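Local coordinates for transcriptional regulator, LacI family protein (Rhodococcus jostii, PDB 3K9C) that probably acts as a DNA-binding transcription regulator of the LacI family, recognising cis-regulatory sequences, at residues R53-A58 / A70-T75. Sequence-based numbering, arbitrary orientation.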
ATOM      1  N   ARG B  53      -3.258  15.945   1.626  1.00 22.58           N
ATOM      2  CA  ARG B  53      -3.811  16.415   0.357  1.00 22.32           C
ATOM      3  C   ARG B  53      -5.282  16.054   0.236  1.00 22.11           C
ATOM      4  O   ARG B  53      -5.633  14.979  -0.254  1.00 21.04           O
ATOM      5  CB  ARG B  53      -3.026  15.853  -0.839  1.00 20.00           C
ATOM      6  CG  ARG B  53      -3.105  16.787  -2.054  1.00 25.48           C
ATOM      7  CD  ARG B  53      -2.168  16.417  -3.194  1.00 24.60           C
ATOM      8  NE  ARG B  53      -2.844  15.571  -4.161  1.00 32.72           N
ATOM      9  CZ  ARG B  53      -3.180  15.937  -5.393  1.00 28.08           C
ATOM     10  NH1 ARG B  53      -2.898  17.151  -5.839  1.00 30.88           N
ATOM     11  NH2 ARG B  53      -3.820  15.085  -6.173  1.00 28.81           N
ATOM     12  N   ALA B  54      -6.133  16.970   0.690  1.00 21.25           N
ATOM     13  CA  ALA B  54      -7.582  16.775   0.671  1.00 22.21           C
ATOM     14  C   ALA B  54      -8.143  16.394  -0.690  1.00 22.55           C
ATOM     15  O   ALA B  54      -7.626  16.809  -1.737  1.00 20.35           O
ATOM     16  CB  ALA B  54      -8.281  18.034   1.183  1.00 21.95           C
ATOM     17  N   GLU B  55      -9.205  15.596  -0.666  1.00 22.95           N
ATOM     18  CA  GLU B  55      -9.850  15.162  -1.893  1.00 26.36           C
ATOM     19  C   GLU B  55     -10.331  16.367  -2.689  1.00 26.62           C
ATOM     20  O   GLU B  55     -10.410  16.321  -3.918  1.00 26.84           O
ATOM     21  CB  GLU B  55     -11.022  14.231  -1.585  1.00 27.18           C
ATOM     22  CG  GLU B  55     -11.858  13.905  -2.813  1.00 33.36           C
ATOM     23  CD  GLU B  55     -12.825  12.771  -2.578  1.00 35.05           C
ATOM     24  OE1 GLU B  55     -13.388  12.704  -1.463  1.00 35.47           O
ATOM     25  OE2 GLU B  55     -13.027  11.957  -3.511  1.00 36.37           O
ATOM     26  N   LYS B  56     -10.648  17.448  -1.986  1.00 27.38           N
ATOM     27  CA  LYS B  56     -11.087  18.672  -2.639  1.00 28.91           C
ATOM     28  C   LYS B  56      -9.925  19.215  -3.481  1.00 28.23           C
ATOM     29  O   LYS B  56     -10.109  19.651  -4.619  1.00 27.22           O
ATOM     30  CB  LYS B  56     -11.501  19.702  -1.580  1.00 32.46           C
ATOM     31  CG  LYS B  56     -12.119  20.969  -2.140  1.00 37.67           C
ATOM     32  CD  LYS B  56     -12.441  21.969  -1.026  1.00 43.77           C
ATOM     33  CE  LYS B  56     -11.171  22.523  -0.378  1.00 47.09           C
ATOM     34  NZ  LYS B  56     -11.447  23.417   0.798  1.00 49.78           N
ATOM     35  N   VAL B  57      -8.725  19.180  -2.912  1.00 26.74           N
ATOM     36  CA  VAL B  57      -7.527  19.665  -3.602  1.00 25.70           C
ATOM     37  C   VAL B  57      -7.203  18.775  -4.805  1.00 24.48           C
ATOM     38  O   VAL B  57      -6.818  19.255  -5.873  1.00 23.37           O
ATOM     39  CB  VAL B  57      -6.312  19.679  -2.643  1.00 26.34           C
ATOM     40  CG1 VAL B  57      -5.046  20.078  -3.392  1.00 26.89           C
ATOM     41  CG2 VAL B  57      -6.580  20.641  -1.483  1.00 25.20           C
ATOM     42  N   ALA B  58      -7.371  17.473  -4.624  1.00 23.63           N
ATOM     43  CA  ALA B  58      -7.099  16.516  -5.682  1.00 22.83           C
ATOM     44  C   ALA B  58      -8.045  16.722  -6.870  1.00 23.75           C
ATOM     45  O   ALA B  58      -7.615  16.677  -8.028  1.00 22.11           O
ATOM     46  CB  ALA B  58      -7.238  15.107  -5.142  1.00 23.28           C
ATOM     47  N   ALA B  70     -14.520  12.371 -14.790  1.00 26.32           N
ATOM     48  CA  ALA B  70     -13.853  12.226 -13.510  1.00 26.39           C
ATOM     49  C   ALA B  70     -14.416  11.006 -12.806  1.00 24.70           C
ATOM     50  O   ALA B  70     -15.617  10.933 -12.551  1.00 25.42           O
ATOM     51  CB  ALA B  70     -14.065  13.476 -12.650  1.00 24.76           C
ATOM     52  N   ILE B  71     -13.541  10.047 -12.520  1.00 25.36           N
ATOM     53  CA  ILE B  71     -13.908   8.824 -11.814  1.00 24.22           C
ATOM     54  C   ILE B  71     -13.328   8.928 -10.395  1.00 25.05           C
ATOM     55  O   ILE B  71     -12.105   8.949 -10.211  1.00 22.64           O
ATOM     56  CB  ILE B  71     -13.310   7.596 -12.510  1.00 26.05           C
ATOM     57  CG1 ILE B  71     -13.926   7.437 -13.898  1.00 25.80           C
ATOM     58  CG2 ILE B  71     -13.536   6.352 -11.660  1.00 25.50           C
ATOM     59  CD1 ILE B  71     -13.239   6.402 -14.744  1.00 29.29           C
ATOM     60  N   LEU B  72     -14.204   9.006  -9.398  1.00 24.53           N
ATOM     61  CA  LEU B  72     -13.770   9.129  -8.009  1.00 23.50           C
ATOM     62  C   LEU B  72     -13.891   7.801  -7.259  1.00 23.17           C
ATOM     63  O   LEU B  72     -14.990   7.272  -7.085  1.00 21.79           O
ATOM     64  CB  LEU B  72     -14.604  10.197  -7.285  1.00 24.43           C
ATOM     65  CG  LEU B  72     -14.833  11.560  -7.961  1.00 27.40           C
ATOM     66  CD1 LEU B  72     -15.564  12.482  -6.984  1.00 26.62           C
ATOM     67  CD2 LEU B  72     -13.519  12.186  -8.381  1.00 27.61           C
ATOM     68  N   LEU B  73     -12.762   7.263  -6.810  1.00 21.21           N
ATOM     69  CA  LEU B  73     -12.790   6.006  -6.069  1.00 21.73           C
ATOM     70  C   LEU B  73     -13.098   6.237  -4.585  1.00 22.01           C
ATOM     71  O   LEU B  73     -12.366   6.930  -3.891  1.00 20.51           O
ATOM     72  CB  LEU B  73     -11.452   5.277  -6.210  1.00 22.65           C
ATOM     73  CG  LEU B  73     -10.894   5.079  -7.618  1.00 23.12           C
ATOM     74  CD1 LEU B  73      -9.744   4.063  -7.564  1.00 22.39           C
ATOM     75  CD2 LEU B  73     -11.989   4.593  -8.558  1.00 23.44           C
ATOM     76  N   GLY B  74     -14.199   5.662  -4.112  1.00 23.79           N
ATOM     77  CA  GLY B  74     -14.579   5.810  -2.716  1.00 25.10           C
ATOM     78  C   GLY B  74     -14.611   7.243  -2.207  1.00 27.55           C
ATOM     79  O   GLY B  74     -14.201   7.514  -1.083  1.00 29.87           O
ATOM     80  N   THR B  75     -15.109   8.160  -3.026  1.00 28.00           N
ATOM     81  CA  THR B  75     -15.182   9.570  -2.655  1.00 29.17           C
ATOM     82  C   THR B  75     -16.039   9.845  -1.417  1.00 29.96           C
ATOM     83  O   THR B  75     -16.988   9.114  -1.127  1.00 29.72           O
ATOM     84  CB  THR B  75     -15.732  10.418  -3.833  1.00 28.90           C
ATOM     85  OG1 THR B  75     -15.698  11.808  -3.483  1.00 32.19           O
ATOM     86  CG2 THR B  75     -17.161  10.015  -4.161  1.00 26.80           C
TER
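E55 and T75 join the start of helix 55-63 to the loop that follows strand 67-73, within a beta-alpha-beta unit of the Rossmann-like, periplasmic-binding-protein fold of LacI-family regulators. Ahead of the helix, R53 bonds through NE to A48 O and makes a cation-pi contact with Y34 of the second subunit. A54 is the N-cap, its carbonyl O accepting the N-H of A58 at 3.0 Å, and one residue further on E55 sends its side chain across to the loop just past the strand's C-terminal end. With CG anti to the backbone N (chi1 172°) and the chain extended beyond it, the carboxylate reaches the loop, the E55 and T75 side chains crossing at about a right angle. OE1 accepts the backbone N-H of R76, while OE2 accepts a hydrogen bond from the T75 hydroxyl, so both carboxylate oxygens are engaged by the same loop. Shortening E55 to an alanine would probably leave the T75 hydroxyl and the R76 N-H without this acceptor and the loop less firmly tied to the helix. CD1 of L72 lies 4.3 Å from OE2 of E55, and V18 and F77 touch both of these side chains. The T75 OG1 to E55 OE2 bond measures 2.7 Å, the hydroxyl approaching from above the carboxylate, 45° out of its plane.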